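Local coordinates for protein alpha-galactosidase (PDB 3MI6) that probably hydrolyses terminal, non-reducing alpha-D-galactose residues from alpha-galactosides such as galactose oligosaccharides, galactomannans and galactolipids, as a glycoside hydrolase of family 36, at residues S653-S658 and K662-A667; V623-C628 and L731-A736; F447-A452 and D458-L463; D423-Q426 and W431-H434; F12-D17 and Y21-M26. All blocks are in the same frame, centred on the assembly; numbering follows the deposited sequence.

Interaction 1: S653-S658 and K662-A667; sequences SWQVVS and KQAIAA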
# COMPACT_ATOMS: atom_id res chain seq x y z
N SER D 653 14.56 4.45 18.19
CA SER D 653 15.92 4.82 18.54
C SER D 653 16.30 6.19 18.06
O SER D 653 15.84 6.64 17.01
CB SER D 653 16.92 3.80 18.02
OG SER D 653 17.04 3.89 16.61
N TRP D 654 17.15 6.86 18.83
CA TRP D 654 17.71 8.12 18.38
C TRP D 654 19.07 8.50 18.95
O TRP D 654 19.67 7.76 19.74
CB TRP D 654 16.73 9.29 18.52
CG TRP D 654 15.61 9.29 19.53
CD1 TRP D 654 14.25 9.47 19.27
CD2 TRP D 654 15.72 9.18 20.94
NE1 TRP D 654 13.51 9.47 20.46
CE2 TRP D 654 14.40 9.29 21.49
CE3 TRP D 654 16.79 9.00 21.80
CZ2 TRP D 654 14.15 9.22 22.84
CZ3 TRP D 654 16.54 8.92 23.12
CH2 TRP D 654 15.23 9.04 23.64
N GLN D 655 19.55 9.66 18.52
CA GLN D 655 20.92 10.06 18.79
C GLN D 655 21.07 11.58 18.93
O GLN D 655 20.50 12.34 18.15
CB GLN D 655 21.81 9.57 17.64
CG GLN D 655 23.28 9.41 17.99
CD GLN D 655 24.12 8.95 16.80
OE1 GLN D 655 25.32 9.22 16.73
NE2 GLN D 655 23.49 8.26 15.87
N VAL D 656 21.84 12.02 19.92
CA VAL D 656 22.27 13.42 19.96
C VAL D 656 23.78 13.51 19.71
O VAL D 656 24.55 12.70 20.25
CB VAL D 656 21.94 14.09 21.30
CG1 VAL D 656 20.46 14.32 21.42
CG2 VAL D 656 22.44 13.24 22.45
N VAL D 657 24.18 14.48 18.89
CA VAL D 657 25.57 14.65 18.48
C VAL D 657 26.05 16.07 18.80
O VAL D 657 25.33 17.06 18.57
CB VAL D 657 25.76 14.38 16.95
CG1 VAL D 657 27.22 14.42 16.56
CG2 VAL D 657 25.15 13.05 16.55
N SER D 658 27.27 16.17 19.32
CA SER D 658 27.91 17.45 19.60
C SER D 658 28.24 18.29 18.34
O SER D 658 28.12 17.81 17.20
CB SER D 658 29.18 17.21 20.40
OG SER D 658 30.08 16.45 19.62
N LYS D 662 32.47 14.93 17.93
CA LYS D 662 33.41 14.10 18.68
C LYS D 662 32.76 13.41 19.88
O LYS D 662 33.40 12.58 20.53
CB LYS D 662 34.59 14.94 19.18
CG LYS D 662 35.58 15.38 18.10
CD LYS D 662 36.53 16.42 18.69
CE LYS D 662 37.47 17.05 17.67
NZ LYS D 662 38.34 18.06 18.38
N GLN D 663 31.52 13.75 20.18
CA GLN D 663 30.79 13.02 21.19
C GLN D 663 29.39 12.74 20.71
O GLN D 663 28.84 13.50 19.90
CB GLN D 663 30.75 13.80 22.52
CG GLN D 663 32.10 13.90 23.25
CD GLN D 663 31.95 13.74 24.76
OE1 GLN D 663 32.27 12.67 25.32
NE2 GLN D 663 31.47 14.79 25.44
N ALA D 664 28.81 11.62 21.17
CA ALA D 664 27.43 11.30 20.84
C ALA D 664 26.84 10.35 21.84
O ALA D 664 27.55 9.54 22.42
CB ALA D 664 27.31 10.73 19.44
N ILE D 665 25.53 10.46 22.07
CA ILE D 665 24.80 9.43 22.78
C ILE D 665 23.62 8.93 21.97
O ILE D 665 22.75 9.70 21.57
CB ILE D 665 24.35 9.91 24.14
CG1 ILE D 665 25.56 10.02 25.07
CG2 ILE D 665 23.33 8.94 24.72
CD1 ILE D 665 25.25 10.58 26.45
N ALA D 666 23.61 7.62 21.71
CA ALA D 666 22.53 6.96 21.00
C ALA D 666 21.72 6.12 21.97
O ALA D 666 22.19 5.74 23.04
CB ALA D 666 23.08 6.09 19.88
N ALA D 667 20.48 5.83 21.62
CA ALA D 667 19.66 5.01 22.48
C ALA D 667 18.73 4.22 21.62
O ALA D 667 18.17 4.76 20.68
CB ALA D 667 18.88 5.87 23.44

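Interaction 2: V623-C628 and L731-A736; sequences VAFYKC and LFVVTA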
# COMPACT_ATOMS: atom_id res chain seq x y z
N VAL D 623 21.41 11.14 37.69
CA VAL D 623 21.62 12.58 37.79
C VAL D 623 23.07 13.01 37.49
O VAL D 623 23.30 13.99 36.78
CB VAL D 623 21.16 13.11 39.17
CG1 VAL D 623 21.49 14.61 39.32
CG2 VAL D 623 19.68 12.87 39.35
N ALA D 624 24.04 12.26 38.01
CA ALA D 624 25.46 12.52 37.72
C ALA D 624 25.73 12.27 36.25
O ALA D 624 26.46 13.02 35.59
CB ALA D 624 26.34 11.66 38.57
N PHE D 625 25.14 11.21 35.73
CA PHE D 625 25.29 10.90 34.32
C PHE D 625 24.69 12.01 33.47
O PHE D 625 25.32 12.50 32.53
CB PHE D 625 24.60 9.58 33.98
CG PHE D 625 24.69 9.22 32.52
CD1 PHE D 625 25.91 8.88 31.96
CD2 PHE D 625 23.57 9.22 31.73
CE1 PHE D 625 26.00 8.55 30.63
CE2 PHE D 625 23.66 8.89 30.39
CZ PHE D 625 24.87 8.55 29.85
N TYR D 626 23.46 12.41 33.79
CA TYR D 626 22.78 13.41 33.00
C TYR D 626 23.52 14.73 33.03
O TYR D 626 23.66 15.39 31.99
CB TYR D 626 21.36 13.61 33.49
CG TYR D 626 20.58 14.61 32.67
CD1 TYR D 626 20.05 14.27 31.43
CD2 TYR D 626 20.35 15.91 33.14
CE1 TYR D 626 19.33 15.19 30.68
CE2 TYR D 626 19.64 16.83 32.40
CZ TYR D 626 19.12 16.47 31.17
OH TYR D 626 18.39 17.37 30.44
N LYS D 627 24.00 15.12 34.22
CA LYS D 627 24.74 16.36 34.39
C LYS D 627 26.04 16.37 33.56
O LYS D 627 26.37 17.37 32.93
CB LYS D 627 25.07 16.60 35.87
CG LYS D 627 23.90 16.98 36.77
CD LYS D 627 24.41 17.20 38.20
CE LYS D 627 23.34 17.76 39.10
NZ LYS D 627 23.88 18.10 40.45
N CYS D 628 26.75 15.25 33.60
CA CYS D 628 28.01 15.06 32.86
C CYS D 628 27.78 15.36 31.39
O CYS D 628 28.63 15.95 30.73
CB CYS D 628 28.51 13.61 33.05
SG CYS D 628 30.23 13.13 32.51
N LEU D 731 21.85 1.90 25.64
CA LEU D 731 22.47 3.20 25.55
C LEU D 731 23.88 3.05 24.98
O LEU D 731 24.56 2.07 25.27
CB LEU D 731 22.57 3.79 26.94
CG LEU D 731 22.12 5.22 27.23
CD1 LEU D 731 20.70 5.49 26.74
CD2 LEU D 731 22.22 5.42 28.72
N PHE D 732 24.30 4.02 24.19
CA PHE D 732 25.58 3.99 23.51
C PHE D 732 26.30 5.34 23.61
O PHE D 732 25.99 6.27 22.87
CB PHE D 732 25.34 3.69 22.04
CG PHE D 732 24.69 2.36 21.79
CD1 PHE D 732 25.44 1.19 21.81
CD2 PHE D 732 23.34 2.28 21.50
CE1 PHE D 732 24.84 -0.03 21.56
CE2 PHE D 732 22.74 1.05 21.25
CZ PHE D 732 23.49 -0.10 21.29
N VAL D 733 27.25 5.44 24.53
CA VAL D 733 28.08 6.64 24.67
C VAL D 733 29.28 6.60 23.71
O VAL D 733 30.15 5.73 23.83
CB VAL D 733 28.60 6.78 26.10
CG1 VAL D 733 29.41 8.04 26.25
CG2 VAL D 733 27.45 6.75 27.09
N VAL D 734 29.32 7.53 22.78
CA VAL D 734 30.33 7.52 21.73
C VAL D 734 31.39 8.58 21.98
O VAL D 734 31.09 9.76 22.01
CB VAL D 734 29.71 7.76 20.35
CG1 VAL D 734 30.78 7.76 19.28
CG2 VAL D 734 28.67 6.71 20.05
N THR D 735 32.63 8.15 22.16
CA THR D 735 33.74 9.06 22.40
C THR D 735 34.74 9.02 21.26
O THR D 735 35.17 7.94 20.85
CB THR D 735 34.53 8.70 23.69
OG1 THR D 735 33.66 8.69 24.82
CG2 THR D 735 35.66 9.70 23.93
N ALA D 736 35.13 10.19 20.78
CA ALA D 736 36.21 10.28 19.81
C ALA D 736 37.59 9.97 20.43
O ALA D 736 37.93 10.43 21.53
CB ALA D 736 36.22 11.67 19.15

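Interaction 3: F447-A452 and D458-L463; sequences FVLDMA and DYLFKL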
# COMPACT_ATOMS: atom_id res chain seq x y z
N PHE D 447 -13.60 27.50 35.52
CA PHE D 447 -14.00 28.30 34.37
C PHE D 447 -12.88 29.25 34.03
O PHE D 447 -11.93 29.35 34.79
CB PHE D 447 -15.26 29.08 34.70
CG PHE D 447 -16.39 28.21 35.12
CD1 PHE D 447 -16.47 27.75 36.43
CD2 PHE D 447 -17.35 27.81 34.20
CE1 PHE D 447 -17.48 26.93 36.81
CE2 PHE D 447 -18.37 26.99 34.58
CZ PHE D 447 -18.45 26.55 35.89
N VAL D 448 -12.98 29.94 32.90
CA VAL D 448 -11.86 30.76 32.46
C VAL D 448 -12.10 32.27 32.60
O VAL D 448 -13.20 32.76 32.35
CB VAL D 448 -11.32 30.34 31.05
CG1 VAL D 448 -12.10 29.16 30.49
CG2 VAL D 448 -11.34 31.48 30.09
N LEU D 449 -11.07 32.98 33.05
CA LEU D 449 -11.10 34.44 33.18
C LEU D 449 -11.08 35.12 31.83
O LEU D 449 -10.37 34.70 30.93
CB LEU D 449 -9.88 34.94 33.94
CG LEU D 449 -9.76 34.45 35.37
CD1 LEU D 449 -8.40 34.82 35.94
CD2 LEU D 449 -10.91 35.04 36.17
N ASP D 450 -11.81 36.21 31.70
CA ASP D 450 -11.73 36.99 30.47
C ASP D 450 -10.39 37.74 30.32
O ASP D 450 -10.28 38.92 30.65
CB ASP D 450 -12.90 37.95 30.38
CG ASP D 450 -12.96 38.66 29.08
OD1 ASP D 450 -11.98 38.57 28.32
OD2 ASP D 450 -13.98 39.32 28.80
N MSE D 451 -9.39 37.05 29.80
CA MSE D 451 -8.08 37.64 29.55
C MSE D 451 -8.12 38.78 28.55
O MSE D 451 -7.11 39.44 28.31
CB MSE D 451 -7.12 36.57 29.00
CG MSE D 451 -6.84 35.42 29.95
SE MSE D 451 -5.92 36.01 31.57
CE MSE D 451 -4.33 36.78 30.76
N ALA D 452 -9.27 39.00 27.94
CA ALA D 452 -9.41 40.05 26.94
C ALA D 452 -9.47 41.40 27.63
O ALA D 452 -9.29 42.44 26.98
CB ALA D 452 -10.64 39.82 26.09
N ASP D 458 -3.70 43.08 34.63
CA ASP D 458 -3.09 43.91 35.68
C ASP D 458 -3.17 43.27 37.05
O ASP D 458 -2.22 43.30 37.83
CB ASP D 458 -3.75 45.28 35.75
CG ASP D 458 -3.39 46.18 34.57
OD1 ASP D 458 -2.37 45.92 33.88
OD2 ASP D 458 -4.14 47.16 34.35
N TYR D 459 -4.33 42.69 37.34
CA TYR D 459 -4.56 42.01 38.60
C TYR D 459 -3.67 40.78 38.72
O TYR D 459 -3.16 40.48 39.80
CB TYR D 459 -6.04 41.61 38.73
CG TYR D 459 -6.36 40.76 39.93
CD1 TYR D 459 -6.55 41.33 41.19
CD2 TYR D 459 -6.49 39.39 39.81
CE1 TYR D 459 -6.85 40.54 42.31
CE2 TYR D 459 -6.79 38.60 40.91
CZ TYR D 459 -6.97 39.17 42.16
OH TYR D 459 -7.26 38.38 43.24
N LEU D 460 -3.49 40.08 37.61
CA LEU D 460 -2.69 38.87 37.62
C LEU D 460 -1.21 39.21 37.68
O LEU D 460 -0.47 38.61 38.46
CB LEU D 460 -3.01 37.99 36.41
CG LEU D 460 -4.42 37.42 36.43
CD1 LEU D 460 -4.72 36.67 35.15
CD2 LEU D 460 -4.61 36.52 37.63
N PHE D 461 -0.79 40.18 36.88
CA PHE D 461 0.60 40.62 36.93
C PHE D 461 0.99 41.04 38.34
O PHE D 461 2.05 40.67 38.83
CB PHE D 461 0.87 41.76 35.96
CG PHE D 461 2.22 42.38 36.17
CD1 PHE D 461 3.34 41.89 35.52
CD2 PHE D 461 2.38 43.44 37.04
CE1 PHE D 461 4.58 42.45 35.71
CE2 PHE D 461 3.61 44.01 37.24
CZ PHE D 461 4.72 43.51 36.58
N LYS D 462 0.14 41.83 38.98
CA LYS D 462 0.44 42.29 40.33
C LYS D 462 0.56 41.13 41.31
O LYS D 462 1.50 41.08 42.10
CB LYS D 462 -0.59 43.31 40.82
CG LYS D 462 -0.45 43.62 42.31
CD LYS D 462 -1.44 44.66 42.79
CE LYS D 462 -1.52 44.66 44.32
NZ LYS D 462 -2.70 45.42 44.82
N LEU D 463 -0.38 40.19 41.26
CA LEU D 463 -0.38 39.03 42.15
C LEU D 463 0.82 38.09 41.98
O LEU D 463 1.34 37.53 42.96
CB LEU D 463 -1.68 38.24 41.99
CG LEU D 463 -2.54 38.39 43.25
CD1 LEU D 463 -3.85 37.62 43.16
CD2 LEU D 463 -1.72 37.93 44.44

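Interaction 4: D423-Q426 and W431-H434; sequences DLYQ and WLIH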
# COMPACT_ATOMS: atom_id res chain seq x y z
N ASP D 423 -12.40 33.47 46.62
CA ASP D 423 -12.41 34.90 46.94
C ASP D 423 -12.51 35.80 45.69
O ASP D 423 -13.15 36.85 45.72
CB ASP D 423 -11.16 35.30 47.75
CG ASP D 423 -11.17 34.76 49.19
OD1 ASP D 423 -12.07 33.95 49.55
OD2 ASP D 423 -10.27 35.15 49.97
N LEU D 424 -11.84 35.39 44.62
CA LEU D 424 -11.78 36.19 43.41
C LEU D 424 -13.18 36.28 42.81
O LEU D 424 -13.60 37.33 42.33
CB LEU D 424 -10.83 35.55 42.39
CG LEU D 424 -10.00 36.45 41.47
CD1 LEU D 424 -9.41 35.63 40.33
CD2 LEU D 424 -10.82 37.59 40.93
N TYR D 425 -13.89 35.16 42.83
CA TYR D 425 -15.17 35.09 42.16
C TYR D 425 -16.14 36.02 42.86
O TYR D 425 -17.01 36.61 42.23
CB TYR D 425 -15.69 33.65 42.13
CG TYR D 425 -17.08 33.54 41.56
CD1 TYR D 425 -17.32 33.72 40.21
CD2 TYR D 425 -18.16 33.25 42.38
CE1 TYR D 425 -18.59 33.62 39.69
CE2 TYR D 425 -19.43 33.15 41.88
CZ TYR D 425 -19.65 33.34 40.53
OH TYR D 425 -20.94 33.24 40.02
N GLN D 426 -15.97 36.16 44.16
CA GLN D 426 -16.88 36.97 44.96
C GLN D 426 -16.56 38.45 44.81
O GLN D 426 -17.33 39.30 45.24
CB GLN D 426 -16.82 36.52 46.43
CG GLN D 426 -16.57 35.02 46.57
CD GLN D 426 -17.46 34.35 47.60
OE1 GLN D 426 -18.69 34.36 47.48
NE2 GLN D 426 -16.84 33.73 48.60
N TRP D 431 -15.94 38.57 35.69
CA TRP D 431 -14.65 38.25 35.06
C TRP D 431 -14.62 36.85 34.41
O TRP D 431 -13.76 36.58 33.58
CB TRP D 431 -13.52 38.38 36.08
CG TRP D 431 -13.04 39.78 36.30
CD1 TRP D 431 -13.66 40.93 35.90
CD2 TRP D 431 -11.85 40.18 36.99
NE1 TRP D 431 -12.92 42.03 36.28
CE2 TRP D 431 -11.80 41.60 36.96
CE3 TRP D 431 -10.81 39.49 37.62
CZ2 TRP D 431 -10.76 42.32 37.53
CZ3 TRP D 431 -9.78 40.21 38.19
CH2 TRP D 431 -9.76 41.61 38.14
N LEU D 432 -15.54 35.96 34.82
CA LEU D 432 -15.77 34.67 34.16
C LEU D 432 -16.30 34.81 32.73
O LEU D 432 -17.36 35.37 32.52
CB LEU D 432 -16.84 33.88 34.92
CG LEU D 432 -16.44 32.67 35.74
CD1 LEU D 432 -15.94 33.13 37.07
CD2 LEU D 432 -17.62 31.74 35.92
N ILE D 433 -15.58 34.27 31.76
CA ILE D 433 -16.12 34.15 30.41
C ILE D 433 -17.46 33.40 30.41
O ILE D 433 -17.51 32.19 30.65
CB ILE D 433 -15.15 33.41 29.50
CG1 ILE D 433 -13.85 34.20 29.40
CG2 ILE D 433 -15.77 33.19 28.13
CD1 ILE D 433 -12.91 33.67 28.33
N HIS D 434 -18.54 34.11 30.12
CA HIS D 434 -19.86 33.49 30.17
C HIS D 434 -20.80 34.12 29.17
O HIS D 434 -20.86 35.33 29.06
CB HIS D 434 -20.44 33.65 31.56
CG HIS D 434 -21.81 33.08 31.70
ND1 HIS D 434 -22.93 33.87 31.88
CD2 HIS D 434 -22.25 31.80 31.67
CE1 HIS D 434 -24.00 33.10 31.96
NE2 HIS D 434 -23.62 31.84 31.84

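Interaction 5: F12-D17 and Y21-M26; sequences FHLQTD and YIFQIM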
# COMPACT_ATOMS: atom_id res chain seq x y z
N PHE D 12 10.50 39.36 -7.24
CA PHE D 12 11.10 39.19 -5.93
C PHE D 12 11.50 37.75 -5.78
O PHE D 12 10.71 36.84 -6.01
CB PHE D 12 10.10 39.59 -4.86
CG PHE D 12 9.58 40.97 -5.04
CD1 PHE D 12 10.19 42.04 -4.39
CD2 PHE D 12 8.52 41.22 -5.90
CE1 PHE D 12 9.73 43.32 -4.58
CE2 PHE D 12 8.06 42.50 -6.08
CZ PHE D 12 8.66 43.55 -5.42
N HIS D 13 12.75 37.57 -5.38
CA HIS D 13 13.38 36.28 -5.35
C HIS D 13 14.19 36.20 -4.07
O HIS D 13 15.18 36.90 -3.90
CB HIS D 13 14.27 36.17 -6.58
CG HIS D 13 14.91 34.83 -6.76
ND1 HIS D 13 15.41 34.08 -5.72
CD2 HIS D 13 15.19 34.13 -7.89
CE1 HIS D 13 15.95 32.97 -6.19
NE2 HIS D 13 15.82 32.97 -7.50
N LEU D 14 13.74 35.36 -3.15
CA LEU D 14 14.42 35.10 -1.90
C LEU D 14 15.40 33.88 -1.98
O LEU D 14 15.02 32.80 -2.45
CB LEU D 14 13.37 34.88 -0.81
CG LEU D 14 12.61 36.11 -0.27
CD1 LEU D 14 11.72 36.75 -1.31
CD2 LEU D 14 11.79 35.74 0.98
N GLN D 15 16.65 34.08 -1.56
CA GLN D 15 17.65 33.00 -1.54
C GLN D 15 18.23 32.74 -0.16
O GLN D 15 18.86 33.61 0.45
CB GLN D 15 18.81 33.29 -2.49
CG GLN D 15 18.48 33.11 -3.96
CD GLN D 15 19.73 33.03 -4.80
OE1 GLN D 15 20.71 33.72 -4.53
NE2 GLN D 15 19.71 32.18 -5.82
N THR D 16 18.00 31.52 0.33
CA THR D 16 18.67 31.06 1.53
C THR D 16 19.93 30.31 1.07
O THR D 16 20.25 30.30 -0.13
CB THR D 16 17.74 30.16 2.37
OG1 THR D 16 17.07 29.23 1.52
CG2 THR D 16 16.70 30.98 3.07
N ASP D 17 20.66 29.70 1.99
CA ASP D 17 21.79 28.90 1.55
C ASP D 17 21.43 27.85 0.48
O ASP D 17 22.22 27.61 -0.43
CB ASP D 17 22.51 28.29 2.75
CG ASP D 17 23.30 29.32 3.53
OD1 ASP D 17 23.38 30.46 3.04
OD2 ASP D 17 23.83 29.00 4.62
N TYR D 21 12.70 30.97 -2.94
CA TYR D 21 11.30 31.33 -2.98
C TYR D 21 11.22 32.52 -3.94
O TYR D 21 11.88 33.52 -3.74
CB TYR D 21 10.87 31.74 -1.57
CG TYR D 21 9.38 31.89 -1.31
CD1 TYR D 21 8.67 32.97 -1.81
CD2 TYR D 21 8.70 30.98 -0.51
CE1 TYR D 21 7.33 33.11 -1.56
CE2 TYR D 21 7.36 31.12 -0.24
CZ TYR D 21 6.68 32.19 -0.76
OH TYR D 21 5.33 32.33 -0.50
N ILE D 22 10.44 32.38 -5.01
CA ILE D 22 10.36 33.42 -6.02
C ILE D 22 8.91 33.78 -6.33
O ILE D 22 8.08 32.89 -6.59
CB ILE D 22 10.99 32.96 -7.35
CG1 ILE D 22 12.39 32.38 -7.13
CG2 ILE D 22 11.03 34.09 -8.36
CD1 ILE D 22 12.92 31.62 -8.36
N PHE D 23 8.59 35.08 -6.31
CA PHE D 23 7.30 35.54 -6.81
C PHE D 23 7.40 36.82 -7.64
O PHE D 23 8.44 37.46 -7.67
CB PHE D 23 6.27 35.70 -5.69
CG PHE D 23 6.62 36.74 -4.65
CD1 PHE D 23 7.52 36.45 -3.64
CD2 PHE D 23 6.01 37.99 -4.67
CE1 PHE D 23 7.82 37.38 -2.67
CE2 PHE D 23 6.32 38.94 -3.70
CZ PHE D 23 7.22 38.63 -2.70
N GLN D 24 6.30 37.17 -8.31
CA GLN D 24 6.28 38.28 -9.25
C GLN D 24 4.98 39.07 -9.21
O GLN D 24 3.89 38.49 -9.13
CB GLN D 24 6.51 37.75 -10.67
CG GLN D 24 6.68 38.83 -11.72
CD GLN D 24 6.96 38.25 -13.11
OE1 GLN D 24 6.44 37.19 -13.48
NE2 GLN D 24 7.78 38.95 -13.89
N ILE D 25 5.08 40.40 -9.26
CA ILE D 25 3.89 41.23 -9.41
C ILE D 25 3.38 41.09 -10.83
O ILE D 25 4.16 41.10 -11.79
CB ILE D 25 4.17 42.70 -9.09
CG1 ILE D 25 4.65 42.85 -7.65
CG2 ILE D 25 2.92 43.52 -9.28
CD1 ILE D 25 3.67 42.30 -6.63
N MSE D 26 2.08 40.95 -10.96
CA MSE D 26 1.52 40.57 -12.24
C MSE D 26 0.65 41.62 -12.93
O MSE D 26 0.30 42.66 -12.36
CB MSE D 26 0.73 39.28 -12.07
CG MSE D 26 1.56 38.14 -11.52
SE MSE D 26 0.74 36.47 -12.04
CE MSE D 26 -1.02 36.67 -11.20

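Interaction 1: S653-S658 and K662-A667
Ser658 and Gln663 meet at the turn end of a beta hairpin whose antiparallel arms, 653-657 and 663-667, bring their axes to 4.7 Å at the closest. Two hydrogen-bonded pairs, Trp654 with Ala667 and Val656 with Ile665, alternate with two non-hydrogen-bonded ones, Gln655 with Ala666 and Val657 with Ala664. At the turn the pattern changes. Ser658 N gives an almost straight bond (177°) to Gln663 O, but the return bond goes to a side chain. From its CB, which lies 3.8 Å from Gln663 O, the serine sends its hydroxyl into the position between backbone N and carbonyl carbon (chi1 63°). There OG accepts from Gln663 N at 3.1 Å, doing the work of a backbone carbonyl, and it is also hydrogen-bonded to Asp660 within the turn. Were the hydroxyl lost, as with an alanine here, Gln663 N would probably be left without this acceptor and the turn less firmly fixed.

Along the arms a large side chain can face a small one. Trp654 lays the CZ3 corner of its indole 3.9 Å from Ala667 CB, an oblique approach that a small methyl permits, while Phe599, Phe638 and Tyr669 gather round the same ring. Val656 CG2 lies 4.2 Å from Ile665 CB on that face, and Leu632 touches both residues. Ala664 and Ala666 lie on the opposite face with Gln655 and Val657. The chemistry implies a division of labour in this hairpin of the C-terminal beta domain: backbone hydrogen bonds set the register, the face of Trp654, Val656, Ile665 and Ala667 is apolar, and a single hydroxyl finishes the ladder where the chain turns.

Interaction 2: V623-C628 and L731-A736
Phe625 on a helix and Val733 on a strand bring their backbones no closer than 10.9 Å from CA to CA, so side chains alone span the gap. Segment 623-628 is the last part of helix 613-628, with regular helical bonds such as Lys627 N to Val623 O, and segment 731-736 is extended. Phe625 supplies the length: its CG stands anti to the backbone N (chi1 179°), which carries the ring outward from the helix to the strand. The valine and a leucine come to meet it from the opposite direction. Strand 728-736 belongs to the antiparallel sheet of the C-terminal domain, whereas helix 613-628 follows the eighth strand of the (beta/alpha)8 barrel, and the phenylalanine therefore bridges the two domains. Its CZ is 4.2 Å from Val733 CG2, which lies at the ring edge near its plane. Leu731 approaches obliquely, its CD2 lying 4.1 Å from Phe625 CE2. A flat, purely apolar ring suits this place because its outer rim can touch two branched aliphatic residues two positions apart on the strand, which turn to the same face of the sheet. Ile665 of the neighbouring strand also touches the ring, and Phe598 and Tyr629 adjoin it.

Interaction 3: F447-A452 and D458-L463
Leu449, Met451 and Leu460 form this contact without a flat group among them; the aromatic rings of the helix serve other neighbours. The ring of Tyr459 meets Trp431 edge to face, and that of Phe461 makes a cation-pi contact with Arg514. What remains between the two segments is an apolar contact centred on one methyl, Leu460 CD1. Leu449 reaches toward it tip to tip, its own CD1 4.2 Å away. Met451, present as selenomethionine, crosses at about a right angle, and its SE atom lies 3.8 Å from Leu460 CD1. The side chain of Met451 folds twice to do this, with chi2 -64° and chi3 -59°, and an unbranched, flexible chain is well suited to such a bend.

Segment 447-452 leaves the short strand 447-448 and turns at Asp450, the centre of an inverse gamma turn closed by a weak bond from Met451 N to Leu449 O. That turn leads toward helix 454-471, which runs on to the fourth strand of the (beta/alpha)8 barrel, 475-478. The helix is thus part of a beta-alpha-beta crossover, and Leu460 is one of its buried residues, touching Leu511 of helix 500-518 as well. Tyr504 of that second helix packs on Met451. The selenomethionine side chain lies about 6 Å from that of Trp478, a predicted substrate-binding residue next to the predicted nucleophile Asp479.

Interaction 4: D423-Q426 and W431-H434
Tyr425 and Trp431 bring their CA atoms to 7.8 Å, the shortest such distance between segment 423-426, which has helical backbone angles, and segment 431-434, which forms no regular helix or strand. Two pairs of side chains fill the interval, each pairing an aromatic ring with a leucine, and in both the partners cross at about a right angle. In the first pair Leu424 sends its CD2 methyl toward the six-membered part of the indole of Trp431, 3.8 Å from CE3 and 3.9 Å from CZ3, in an oblique approach. Here the tryptophan is buried, with His428 stacked on it; a leucine adds an aliphatic neighbour to this aromatic group, and it touches Tyr459 of helix 454-471 as well.

In the second pair the roles are exchanged. Leu432 puts its CD1 methyl at the edge of the Tyr425 ring, near its plane, close to CD1 (3.5 Å) and CE1 of the tyrosine. With CG anti to the backbone N (chi1 174°), the tyrosine carries its ring across to the other segment. Leu432 also touches Phe447, and Val420 lies against Tyr425. Both segments belong to the long excursion between the short strands 417-418 and 447-448, which lies between the third and fourth strands of the barrel. Long beta-to-alpha connections of this kind are common in (beta/alpha)8 glycoside hydrolases; here two leucine-aromatic pairs join two parts of one.

Interaction 5: F12-D17 and Y21-M26
Phe12 and Phe23 face each other across an antiparallel hairpin and exchange two backbone hydrogen bonds, N to O in each direction. Leu14 and Tyr21 do the same nearer the turn, the bond from Leu14 N to Tyr21 O measuring 2.7 Å. Between these two pairs lies the non-hydrogen-bonded pair of His13 and Ile22.

Aromatic contacts follow. The rings of Phe12 and Phe23 are near parallel (19° between planes) but slid apart, their centroids 5.3 Å from each other, so they hardly overlap. Instead Phe12 CB lies over one face of the Phe23 ring, a CH-pi contact toward the rim. A second CH-pi contact occupies the other side of the sheet, where Ile22 CG1 sits above the middle of the His13 imidazole, 3.4 Å from its centroid. In the histidine chi1 (-175°) carries the ring over to Ile22, and chi2 (-39°) turns its face to CG1. An alanine in its place has no ring, and Ile22 CG1 and CD1 would probably be left over a gap.

Apolar packing completes the face of Phe12, Leu14, Tyr21 and Phe23: Leu14 CD1 is 4.2 Å from Phe23 CE1, and Ile25 CG1 reaches the edge of the Phe12 ring. Leu134 of strand 132-140 packs on Phe12, Leu14 and Phe23. Chemically, this implies a hairpin registered by its peptides and attached to the neighbouring sheet through a mostly apolar face, on which Tyr21 OH bonds to Glu76 and Lys162.

From the N terminus, interaction 5 closes first, a tight hairpin in the small antiparallel sheet that packs on the larger N-terminal beta sheet. Interactions 4 and 3 follow in series within the barrel region, their centres 10 Å apart: the first folds up the excursion after strand 417-418, the second ties its return to helix 454-471. They touch through backbone pairs, Asp450 N to Trp431 O and Val448 O to Ile433 N. Interaction 2 opens next, on a barrel helix; interaction 1 closes nested within its loop of 102 residues, and one of its strands, 663-670, adjoins 728-736. Interaction 2 closes last, on 728-736, the chain's final strand, which lies inside the C-terminal sheet.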